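Local coordinates for DUF3822 family protein (Bacteroides thetaiotaomicron VPI-5482, PDB 3HRG) that is of unknown function but has an actin-like ATPase fold, the fold shared by actin, sugar kinases and Hsp70 chaperones, at residues Phe22-Tyr27 against Asp60-Ser65; Ser75-Met80 against Glu103-Met108; Met108-Lys113 against Ile119-Asp124; Ser126-Leu131 against Ala138-Gln143. One frame throughout, in Å; residues are numbered along the deposited sequence.

Overall arrangement
From the N terminus, interaction 1 comes first. It closes a loop of 32 residues between strand 22-28 and the turn after helix 48-58, and so packs that turn on the first five-stranded sheet. Interaction 2 then spans 22 residues, from just before strand 78-82 to strand 105-112, the two outer strands of a three-stranded antiparallel sheet. Interaction 3 follows at once, sharing Met108, and closes the hairpin of that sheet. Interaction 4 closes the short link from helix 125-134 to strand 139-142, back in the first sheet. The four follow in series; none nests or crosses. Interactions 2, 3 and 4 touch one another, while interaction 1 stands apart, its nearest atoms about 7 Å from interaction 4.

Interaction 1 of 4, residues Phe22-Tyr27 against Asp60-Ser65; sequences FSFSIY and DFLSYS
Phe24 and Phe61 form an edge-to-face (T-shaped) aromatic pair in a buried apolar contact between strand 22-28 and the turn that follows helix 48-58. The edge of the Phe61 ring meets one face of the Phe24 ring. The centroids are 5.4 Å apart and the planes stand at 83°. Phe61 CZ does the touching, 3.8 Å from Phe24 CG, so it lies near the root of the ring and not over its middle. Phe61 CE2 sits next to it, 4.0 Å from Phe24 CB. The first torsion of Phe61 (chi1 76°) places CG between the backbone N and the carbonyl carbon, and the ring is directed at the strand. Strand 22-28 belongs to the five-stranded mixed sheet of order 3-2-1-4-5, as found in actin-like ATPase folds. Helix 48-58 and the turn lead from its third strand to its fourth, 68-73. Leu62 sits against one face of the Phe61 ring. In the conformer described, its branches meet one flank of the Phe24 ring: CD2 lies 3.6 Å from Phe24 CD2 and CE2, CD1 3.7 Å from Phe24 CE2. Phe61 also packs on Leu37 and Phe38 of strand 33-40, and Leu62 on Leu13 and Phe56.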
# COMPACT_ATOMS: atom_id res chain seq x y z
N PHE A 22 7.67 2.26 10.13
CA PHE A 22 7.04 3.47 9.64
C PHE A 22 8.04 4.23 8.74
O PHE A 22 9.24 4.31 9.08
CB PHE A 22 6.59 4.41 10.75
CG PHE A 22 5.71 3.79 11.83
CD1 PHE A 22 4.84 2.76 11.58
CD2 PHE A 22 5.69 4.38 13.09
CE1 PHE A 22 4.02 2.25 12.58
CE2 PHE A 22 4.90 3.90 14.10
CZ PHE A 22 4.06 2.83 13.86
N SER A 23 7.53 4.81 7.64
CA SER A 23 8.31 5.57 6.68
C SER A 23 7.72 6.94 6.55
O SER A 23 6.50 7.10 6.55
CB SER A 23 8.27 4.93 5.28
OG SER A 23 8.71 3.63 5.36
N PHE A 24 8.57 7.93 6.39
CA PHE A 24 8.18 9.30 6.29
C PHE A 24 8.92 9.96 5.12
O PHE A 24 10.12 9.72 4.94
CB PHE A 24 8.57 10.05 7.56
CG PHE A 24 8.02 9.45 8.82
CD1 PHE A 24 8.70 8.45 9.48
CD2 PHE A 24 6.84 9.91 9.35
CE1 PHE A 24 8.18 7.91 10.65
CE2 PHE A 24 6.33 9.39 10.51
CZ PHE A 24 6.99 8.38 11.15
N SER A 25 8.24 10.77 4.32
CA SER A 25 8.91 11.51 3.26
C SER A 25 8.31 12.90 3.16
O SER A 25 7.14 13.12 3.45
CB SER A 25 8.83 10.80 1.93
OG SER A 25 7.49 10.73 1.52
N ILE A 26 9.15 13.83 2.74
CA ILE A 26 8.79 15.23 2.57
C ILE A 26 8.97 15.54 1.08
O ILE A 26 10.02 15.26 0.52
CB ILE A 26 9.64 16.14 3.51
CG1 ILE A 26 9.24 15.86 4.96
CG2 ILE A 26 9.39 17.60 3.18
CD1 ILE A 26 9.89 16.74 6.00
N TYR A 27 7.91 16.05 0.46
CA TYR A 27 7.86 16.42 -0.94
C TYR A 27 7.75 17.94 -1.06
O TYR A 27 6.89 18.56 -0.44
CB TYR A 27 6.69 15.74 -1.65
CG TYR A 27 6.40 16.27 -3.03
CD1 TYR A 27 7.22 15.96 -4.11
CD2 TYR A 27 5.31 17.11 -3.27
CE1 TYR A 27 6.96 16.45 -5.38
CE2 TYR A 27 5.05 17.61 -4.53
CZ TYR A 27 5.87 17.28 -5.58
OH TYR A 27 5.61 17.80 -6.81
N ASP A 60 11.45 15.57 16.12
CA ASP A 60 11.28 17.02 15.93
C ASP A 60 10.62 17.39 14.60
O ASP A 60 9.80 18.29 14.56
CB ASP A 60 12.65 17.73 16.02
CG ASP A 60 13.23 17.72 17.42
OD1 ASP A 60 12.48 17.97 18.40
OD2 ASP A 60 14.46 17.54 17.55
N PHE A 61 10.89 16.68 13.51
CA PHE A 61 10.27 17.06 12.22
C PHE A 61 8.73 16.86 12.15
O PHE A 61 8.05 17.53 11.38
CB PHE A 61 10.93 16.34 11.04
CG PHE A 61 10.55 14.91 10.90
CD1 PHE A 61 11.24 13.93 11.57
CD2 PHE A 61 9.54 14.53 10.03
CE1 PHE A 61 10.91 12.61 11.42
CE2 PHE A 61 9.21 13.22 9.89
CZ PHE A 61 9.89 12.26 10.58
N LEU A 62 8.18 15.87 12.85
CA LEU A 62 6.74 15.55 12.71
C LEU A 62 5.71 16.60 13.17
O LEU A 62 4.56 16.64 12.66
CB LEU A 62 6.42 14.21 13.39
CG LEU A 62 6.89 12.98 12.63
CD1 LEU A 62 6.60 11.72 13.41
CD2 LEU A 62 6.21 12.93 11.25
N SER A 63 6.14 17.42 14.12
CA SER A 63 5.30 18.47 14.68
C SER A 63 5.48 19.88 14.03
O SER A 63 4.83 20.83 14.49
CB SER A 63 5.41 18.49 16.21
OG SER A 63 4.73 17.35 16.73
N TYR A 64 6.35 20.01 13.00
CA TYR A 64 6.34 21.20 12.11
C TYR A 64 5.00 21.24 11.37
O TYR A 64 4.30 20.21 11.27
CB TYR A 64 7.53 21.14 11.11
CG TYR A 64 8.90 21.60 11.61
CD1 TYR A 64 9.74 20.76 12.35
CD2 TYR A 64 9.36 22.91 11.35
CE1 TYR A 64 10.97 21.21 12.87
CE2 TYR A 64 10.60 23.37 11.83
CZ TYR A 64 11.40 22.51 12.58
OH TYR A 64 12.61 22.99 13.03
N SER A 65 4.61 22.40 10.85
CA SER A 65 3.37 22.50 10.06
C SER A 65 3.68 22.28 8.59
O SER A 65 4.58 22.89 8.05
CB SER A 65 2.72 23.85 10.24
OG SER A 65 2.42 24.03 11.61

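Interaction 2 of 4, residues Ser75-Met80 against Glu103-Met108; sequences SKRFTM and ENEIVM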
# COMPACT_ATOMS: atom_id res chain seq x y z
N SER A 75 -1.81 -2.61 5.21
CA SER A 75 -2.55 -3.64 5.95
C SER A 75 -3.28 -4.57 5.00
O SER A 75 -3.55 -4.20 3.85
CB SER A 75 -3.60 -2.91 6.80
OG SER A 75 -4.54 -3.77 7.38
N LYS A 76 -3.63 -5.76 5.47
CA LYS A 76 -4.42 -6.66 4.62
C LYS A 76 -5.89 -6.35 4.72
O LYS A 76 -6.70 -6.94 3.98
CB LYS A 76 -4.21 -8.14 5.01
CG LYS A 76 -4.68 -8.54 6.37
CD LYS A 76 -4.24 -10.02 6.63
CE LYS A 76 -4.01 -10.23 8.07
NZ LYS A 76 -2.78 -9.47 8.48
N ARG A 77 -6.26 -5.43 5.62
CA ARG A 77 -7.67 -5.14 5.89
C ARG A 77 -8.23 -4.10 4.95
O ARG A 77 -8.46 -2.97 5.34
CB ARG A 77 -7.86 -4.76 7.35
CG ARG A 77 -7.48 -5.94 8.30
CD ARG A 77 -7.70 -5.66 9.74
NE ARG A 77 -9.11 -5.47 10.03
CZ ARG A 77 -10.01 -6.45 10.22
NH1 ARG A 77 -9.68 -7.74 10.16
NH2 ARG A 77 -11.26 -6.12 10.47
N PHE A 78 -8.42 -4.52 3.70
CA PHE A 78 -9.01 -3.66 2.67
C PHE A 78 -9.80 -4.55 1.73
O PHE A 78 -9.56 -5.77 1.63
CB PHE A 78 -8.00 -2.83 1.85
CG PHE A 78 -7.09 -3.65 0.95
CD1 PHE A 78 -7.47 -4.00 -0.34
CD2 PHE A 78 -5.90 -4.10 1.43
CE1 PHE A 78 -6.64 -4.74 -1.14
CE2 PHE A 78 -5.05 -4.85 0.63
CZ PHE A 78 -5.44 -5.20 -0.66
N THR A 79 -10.76 -3.93 1.06
CA THR A 79 -11.62 -4.59 0.11
C THR A 79 -11.85 -3.67 -1.09
O THR A 79 -12.14 -2.48 -0.93
CB THR A 79 -12.97 -4.87 0.74
OG1 THR A 79 -12.83 -5.89 1.73
CG2 THR A 79 -13.98 -5.34 -0.34
N MSE A 80 -11.71 -4.22 -2.29
CA MSE A 80 -11.92 -3.45 -3.50
C MSE A 80 -13.31 -3.70 -4.05
O MSE A 80 -13.75 -4.84 -4.08
CB MSE A 80 -10.88 -3.80 -4.56
CG MSE A 80 -10.97 -3.00 -5.86
SE MSE A 80 -12.21 -3.66 -7.18
CE MSE A 80 -11.30 -5.31 -7.69
N GLU A 103 -13.87 -4.22 17.17
CA GLU A 103 -14.39 -3.02 17.84
C GLU A 103 -13.51 -1.76 17.75
O GLU A 103 -14.04 -0.67 17.48
CB GLU A 103 -14.72 -3.34 19.31
CG GLU A 103 -15.56 -2.28 20.07
CD GLU A 103 -17.01 -2.11 19.56
OE1 GLU A 103 -17.44 -2.80 18.60
OE2 GLU A 103 -17.73 -1.26 20.14
N ASN A 104 -12.19 -1.86 17.89
CA ASN A 104 -11.37 -0.65 17.84
C ASN A 104 -10.91 -0.34 16.41
O ASN A 104 -9.74 -0.06 16.18
CB ASN A 104 -10.17 -0.76 18.79
CG ASN A 104 -9.55 0.62 19.11
OD1 ASN A 104 -10.22 1.49 19.70
ND2 ASN A 104 -8.27 0.82 18.75
N GLU A 105 -11.84 -0.42 15.45
CA GLU A 105 -11.54 -0.16 14.04
C GLU A 105 -12.54 0.81 13.42
O GLU A 105 -13.72 0.71 13.68
CB GLU A 105 -11.55 -1.47 13.24
CG GLU A 105 -11.21 -1.32 11.75
CD GLU A 105 -11.08 -2.66 11.06
OE1 GLU A 105 -12.00 -3.51 11.13
OE2 GLU A 105 -10.02 -2.88 10.42
N ILE A 106 -12.03 1.73 12.61
CA ILE A 106 -12.83 2.67 11.84
C ILE A 106 -12.72 2.24 10.36
O ILE A 106 -11.62 1.88 9.90
CB ILE A 106 -12.32 4.11 12.03
CG1 ILE A 106 -12.66 4.61 13.43
CG2 ILE A 106 -12.95 5.07 11.02
CD1 ILE A 106 -12.13 6.01 13.67
N VAL A 107 -13.82 2.27 9.63
CA VAL A 107 -13.82 1.93 8.20
C VAL A 107 -13.86 3.23 7.37
O VAL A 107 -14.73 4.07 7.58
CB VAL A 107 -14.97 1.03 7.85
CG1 VAL A 107 -14.98 0.77 6.31
CG2 VAL A 107 -14.88 -0.30 8.64
N MSE A 108 -12.91 3.37 6.45
CA MSE A 108 -12.78 4.52 5.56
C MSE A 108 -12.76 4.01 4.13
O MSE A 108 -12.74 2.80 3.92
CB MSE A 108 -11.46 5.22 5.81
CG MSE A 108 -11.12 5.40 7.26
SE MSE A 108 -9.61 6.57 7.44
CE MSE A 108 -10.52 8.22 6.86
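Arg77 and Glu105 form a two-pronged salt bridge across a three-stranded antiparallel sheet. Strands 78-82 and 105-112 are its borders, with strand 117-124 between them. The two side chains therefore bridge over the middle strand at the level of Gly122. Glu105 OE2 passes close to the CA of this residue, which has no side chain. The charged contact is made of two hydrogen bonds. Arg77 NE gives one to Glu105 OE2 at 2.8 Å, almost straight at 174°. Arg77 NH2 gives the other to Glu105 OE1, also at 2.8 Å. This is a side-on grip. Both oxygens are met on their syn sides, and the guanidinium and carboxylate planes are 27° apart. Glu105 reaches across with an extended chain, while Arg77 bends at chi3 (65°) to bring NE round to the acid. Further polar bonds hold both ends: Tyr96 OH bonds to Glu105 OE1, and Arg77 NH2 also bonds to Gln100 O. Phe95 of helix 91-96 packs against both side chains. The backbone at Arg77 is held as well. Residues 75-77 form an ST turn, and Arg77 is the centre of an inverse gamma turn. In the ST turn, Arg77 N donates to Ser75 OG at 3.0 Å.

Interaction 3 of 4, residues Met108-Lys113 against Ile119-Asp124; sequences MYNILK and IIFGID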
# COMPACT_ATOMS: atom_id res chain seq x y z
N MSE A 108 -12.91 3.37 6.45
CA MSE A 108 -12.78 4.52 5.56
C MSE A 108 -12.76 4.01 4.13
O MSE A 108 -12.74 2.80 3.92
CB MSE A 108 -11.46 5.22 5.81
CG MSE A 108 -11.12 5.40 7.26
SE MSE A 108 -9.61 6.57 7.44
CE MSE A 108 -10.52 8.22 6.86
N TYR A 109 -12.78 4.91 3.17
CA TYR A 109 -12.67 4.50 1.78
C TYR A 109 -12.05 5.59 0.90
O TYR A 109 -12.17 6.77 1.19
CB TYR A 109 -14.03 4.08 1.21
CG TYR A 109 -15.02 5.17 1.07
CD1 TYR A 109 -15.07 5.94 -0.09
CD2 TYR A 109 -15.91 5.48 2.09
CE1 TYR A 109 -15.99 6.98 -0.23
CE2 TYR A 109 -16.84 6.48 1.94
CZ TYR A 109 -16.86 7.24 0.78
OH TYR A 109 -17.78 8.25 0.63
N ASN A 110 -11.38 5.14 -0.16
CA ASN A 110 -10.83 5.99 -1.18
C ASN A 110 -11.46 5.66 -2.53
O ASN A 110 -11.45 4.50 -2.94
CB ASN A 110 -9.36 5.74 -1.38
CG ASN A 110 -8.52 5.95 -0.14
OD1 ASN A 110 -7.58 5.18 0.08
ND2 ASN A 110 -8.82 6.97 0.67
N ILE A 111 -11.94 6.68 -3.23
CA ILE A 111 -12.45 6.52 -4.56
C ILE A 111 -11.31 6.78 -5.57
O ILE A 111 -10.66 7.84 -5.53
CB ILE A 111 -13.60 7.49 -4.85
CG1 ILE A 111 -14.76 7.21 -3.90
CG2 ILE A 111 -14.08 7.34 -6.34
CD1 ILE A 111 -15.89 8.26 -3.94
N LEU A 112 -11.07 5.82 -6.45
CA LEU A 112 -10.08 5.95 -7.50
C LEU A 112 -10.89 6.22 -8.77
O LEU A 112 -11.24 5.30 -9.49
CB LEU A 112 -9.21 4.71 -7.62
CG LEU A 112 -8.25 4.35 -6.48
CD1 LEU A 112 -8.91 4.02 -5.10
CD2 LEU A 112 -7.35 3.19 -6.94
N LYS A 113 -11.23 7.50 -9.00
CA LYS A 113 -12.11 7.88 -10.15
C LYS A 113 -11.59 7.42 -11.52
O LYS A 113 -12.33 6.80 -12.30
CB LYS A 113 -12.36 9.40 -10.17
CG LYS A 113 -13.35 9.85 -11.24
N ILE A 119 -11.56 1.56 -2.78
CA ILE A 119 -10.88 0.73 -1.81
C ILE A 119 -11.45 1.13 -0.44
O ILE A 119 -11.36 2.31 -0.06
CB ILE A 119 -9.36 0.98 -1.80
CG1 ILE A 119 -8.73 0.61 -3.16
CG2 ILE A 119 -8.68 0.17 -0.63
CD1 ILE A 119 -8.78 -0.87 -3.48
N ILE A 120 -12.09 0.16 0.23
CA ILE A 120 -12.67 0.31 1.56
C ILE A 120 -11.62 -0.30 2.49
O ILE A 120 -11.13 -1.39 2.21
CB ILE A 120 -14.01 -0.40 1.70
CG1 ILE A 120 -14.99 0.01 0.60
CG2 ILE A 120 -14.59 -0.10 3.07
CD1 ILE A 120 -16.29 -0.91 0.51
N PHE A 121 -11.23 0.42 3.55
CA PHE A 121 -10.11 -0.02 4.40
C PHE A 121 -10.31 0.33 5.88
O PHE A 121 -10.96 1.29 6.24
CB PHE A 121 -8.77 0.55 3.87
CG PHE A 121 -8.62 2.05 3.99
CD1 PHE A 121 -9.15 2.92 3.04
CD2 PHE A 121 -7.93 2.61 5.07
CE1 PHE A 121 -9.01 4.30 3.15
CE2 PHE A 121 -7.79 4.00 5.18
CZ PHE A 121 -8.33 4.84 4.21
N GLY A 122 -9.73 -0.50 6.73
CA GLY A 122 -9.84 -0.30 8.15
C GLY A 122 -8.62 0.40 8.71
O GLY A 122 -7.51 0.27 8.17
N ILE A 123 -8.82 1.14 9.78
CA ILE A 123 -7.72 1.77 10.48
C ILE A 123 -8.02 1.66 11.97
O ILE A 123 -9.18 1.80 12.41
CB ILE A 123 -7.51 3.25 10.05
CG1 ILE A 123 -6.26 3.86 10.72
CG2 ILE A 123 -8.76 4.10 10.38
CD1 ILE A 123 -6.01 5.31 10.27
N ASP A 124 -7.00 1.36 12.77
CA ASP A 124 -7.19 1.27 14.21
C ASP A 124 -7.73 2.62 14.72
O ASP A 124 -7.18 3.68 14.37
CB ASP A 124 -5.88 0.91 14.87
CG ASP A 124 -5.97 0.92 16.35
OD1 ASP A 124 -6.70 0.08 16.97
OD2 ASP A 124 -5.32 1.81 16.89
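The side chain of Met108, a selenomethionine, crosses Phe121 of the neighbouring strand at a slant. Its CB sits over one face of the Phe121 ring, displaced toward the rim, 3.5 Å from Phe121 CZ. This is a CH-pi contact. The outer atoms are described for one of two conformers. CG comes next and turns toward Ile123, whose CG2 is 4.1 Å away. The selenium then approaches the Phe121 ring obliquely, 4.7 Å from its centroid, as a Met-aromatic contact. It also touches Ile123 CG2. The bend at chi3 (69°) turns the chain end away from strand 117-124. The two residues are a hydrogen-bonded pair of the antiparallel hairpin 105-112 and 117-124. Met108 N bonds to Phe121 O, and Phe121 N to Met108 O at 2.8 Å. Asn110 and Ile119 repeat the two-bond pattern, with Asn110 N to Ile119 O at 2.8 Å. Tyr109 and Ile120 form the non-hydrogen-bonded pair between them. The Asn110 amide lies near the Phe121 ring at 40° to it, OD1 being 3.5 Å from Phe121 CE1. The polar ends of this buried amide are satisfied beyond the hairpin. OD1 bonds to Thr145 OG1 and Ser142 N, and ND2 bonds to Phe140 O. Further along the same side, Leu112 CD1 lies 3.9 Å from Ile119 CG1.

Interaction 4 of 4, residues Ser126-Leu131 against Ala138-Gln143; sequences STYTFL and ARFYSQ
Tyr128 and Phe140 bring two rings together at an oblique angle. The CD1-CE1 side of the Tyr128 ring lies over one face of the Phe140 ring, where Tyr128 CD1 is 3.7 Å from Phe140 CZ. Tyr128 CE1 lies beside it, 3.7 Å from Phe140 CE1. At the edge of the Phe140 ring, near its plane, is Leu131 CB, 4.2 Å from Phe140 CZ. The ring planes of the pair are at 50° and their centroids 5.2 Å apart, so the geometry is neither a stack nor a T-shape. CZ of Phe140 thus meets both residues of the helix. Tyr128 and Leu131 are three positions apart, nearly one helical turn, and this lets them approach the same ring. The first torsion of Tyr128 (chi1 171°) sets CG opposite the backbone N and beside the carbonyl carbon, which swings the ring out from the helix flank to Phe140. The contact is apolar throughout, and no hydrogen bond crosses between 126-131 and 138-143. Neighbours extend it on several sides. Tyr128 also packs on Ile106, and Phe140 on Met108 and Ile123 of the three-stranded sheet. Leu131 and Phe140 both touch Ile71 of strand 68-73, to which strand 139-142 runs parallel as the edge of the first five-stranded sheet. The helix start is held by Asp124, whose OD2 caps Thr127 N. The arrangement is that of a helix packed on the strand it leads into, here helix 125-134 against the last strand of the sheet in an actin-like ATPase fold.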
# COMPACT_ATOMS: atom_id res chain seq x y z
N SER A 126 -7.75 4.07 17.80
CA SER A 126 -6.81 4.79 18.66
C SER A 126 -5.77 5.52 17.79
O SER A 126 -5.40 6.66 18.07
CB SER A 126 -6.08 3.82 19.58
OG SER A 126 -6.98 3.17 20.44
N THR A 127 -5.32 4.84 16.74
CA THR A 127 -4.36 5.41 15.78
C THR A 127 -4.98 6.61 15.05
O THR A 127 -4.34 7.67 14.96
CB THR A 127 -3.82 4.34 14.81
OG1 THR A 127 -2.92 3.50 15.53
CG2 THR A 127 -3.05 4.97 13.67
N TYR A 128 -6.19 6.43 14.54
CA TYR A 128 -6.92 7.52 13.87
C TYR A 128 -7.12 8.74 14.78
O TYR A 128 -6.87 9.87 14.38
CB TYR A 128 -8.29 7.04 13.32
CG TYR A 128 -9.09 8.22 12.85
CD1 TYR A 128 -8.81 8.81 11.62
CD2 TYR A 128 -10.06 8.81 13.65
CE1 TYR A 128 -9.51 9.94 11.18
CE2 TYR A 128 -10.74 9.94 13.23
CZ TYR A 128 -10.46 10.49 11.98
OH TYR A 128 -11.12 11.61 11.53
N THR A 129 -7.57 8.52 16.01
CA THR A 129 -7.80 9.59 16.98
C THR A 129 -6.52 10.37 17.23
O THR A 129 -6.52 11.58 17.22
CB THR A 129 -8.31 9.00 18.30
OG1 THR A 129 -9.51 8.25 18.03
CG2 THR A 129 -8.59 10.09 19.36
N PHE A 130 -5.42 9.64 17.39
CA PHE A 130 -4.16 10.30 17.63
C PHE A 130 -3.74 11.13 16.42
O PHE A 130 -3.37 12.28 16.58
CB PHE A 130 -3.06 9.30 17.99
CG PHE A 130 -1.73 9.94 18.18
CD1 PHE A 130 -1.44 10.62 19.34
CD2 PHE A 130 -0.78 9.91 17.17
CE1 PHE A 130 -0.22 11.25 19.52
CE2 PHE A 130 0.45 10.53 17.34
CZ PHE A 130 0.73 11.19 18.51
N LEU A 131 -3.81 10.55 15.22
CA LEU A 131 -3.42 11.29 14.01
C LEU A 131 -4.33 12.48 13.67
O LEU A 131 -3.84 13.51 13.22
CB LEU A 131 -3.28 10.34 12.83
CG LEU A 131 -2.09 9.39 12.95
CD1 LEU A 131 -2.20 8.21 11.93
CD2 LEU A 131 -0.74 10.14 12.80
N ALA A 138 -5.51 15.86 7.61
CA ALA A 138 -4.75 14.80 6.94
C ALA A 138 -5.63 14.00 5.99
O ALA A 138 -6.84 13.87 6.24
CB ALA A 138 -4.20 13.84 7.97
N ARG A 139 -5.04 13.51 4.91
CA ARG A 139 -5.77 12.67 3.99
C ARG A 139 -5.33 11.25 4.29
O ARG A 139 -4.12 10.95 4.33
CB ARG A 139 -5.51 13.06 2.54
CG ARG A 139 -5.82 14.52 2.28
CD ARG A 139 -5.84 14.88 0.81
NE ARG A 139 -4.77 14.24 0.06
CZ ARG A 139 -4.48 14.52 -1.20
NH1 ARG A 139 -5.14 15.48 -1.84
NH2 ARG A 139 -3.51 13.85 -1.82
N PHE A 140 -6.30 10.36 4.52
CA PHE A 140 -6.01 8.93 4.84
C PHE A 140 -6.22 8.01 3.65
O PHE A 140 -7.27 8.08 3.00
CB PHE A 140 -6.89 8.45 5.96
CG PHE A 140 -6.60 9.10 7.28
CD1 PHE A 140 -7.11 10.33 7.57
CD2 PHE A 140 -5.79 8.45 8.21
CE1 PHE A 140 -6.83 10.95 8.78
CE2 PHE A 140 -5.50 9.06 9.43
CZ PHE A 140 -6.04 10.28 9.71
N TYR A 141 -5.22 7.16 3.38
CA TYR A 141 -5.30 6.22 2.28
C TYR A 141 -4.93 4.84 2.67
O TYR A 141 -4.13 4.65 3.57
CB TYR A 141 -4.30 6.57 1.18
CG TYR A 141 -4.50 7.93 0.58
CD1 TYR A 141 -5.34 8.12 -0.52
CD2 TYR A 141 -3.84 9.03 1.10
CE1 TYR A 141 -5.53 9.36 -1.07
CE2 TYR A 141 -4.03 10.29 0.57
CZ TYR A 141 -4.87 10.44 -0.52
OH TYR A 141 -5.01 11.68 -1.02
N SER A 142 -5.52 3.88 1.99
CA SER A 142 -5.08 2.52 2.05
C SER A 142 -3.83 2.56 1.21
O SER A 142 -3.77 3.31 0.22
CB SER A 142 -6.08 1.59 1.34
OG SER A 142 -5.56 0.26 1.16
N GLN A 143 -2.82 1.77 1.56
CA GLN A 143 -1.59 1.69 0.74
C GLN A 143 -1.96 1.19 -0.67
O GLN A 143 -1.32 1.58 -1.66
CB GLN A 143 -0.55 0.80 1.40
CG GLN A 143 0.70 0.62 0.58
CD GLN A 143 1.64 -0.38 1.13
OE1 GLN A 143 1.24 -1.49 1.47
NE2 GLN A 143 2.94 -0.05 1.13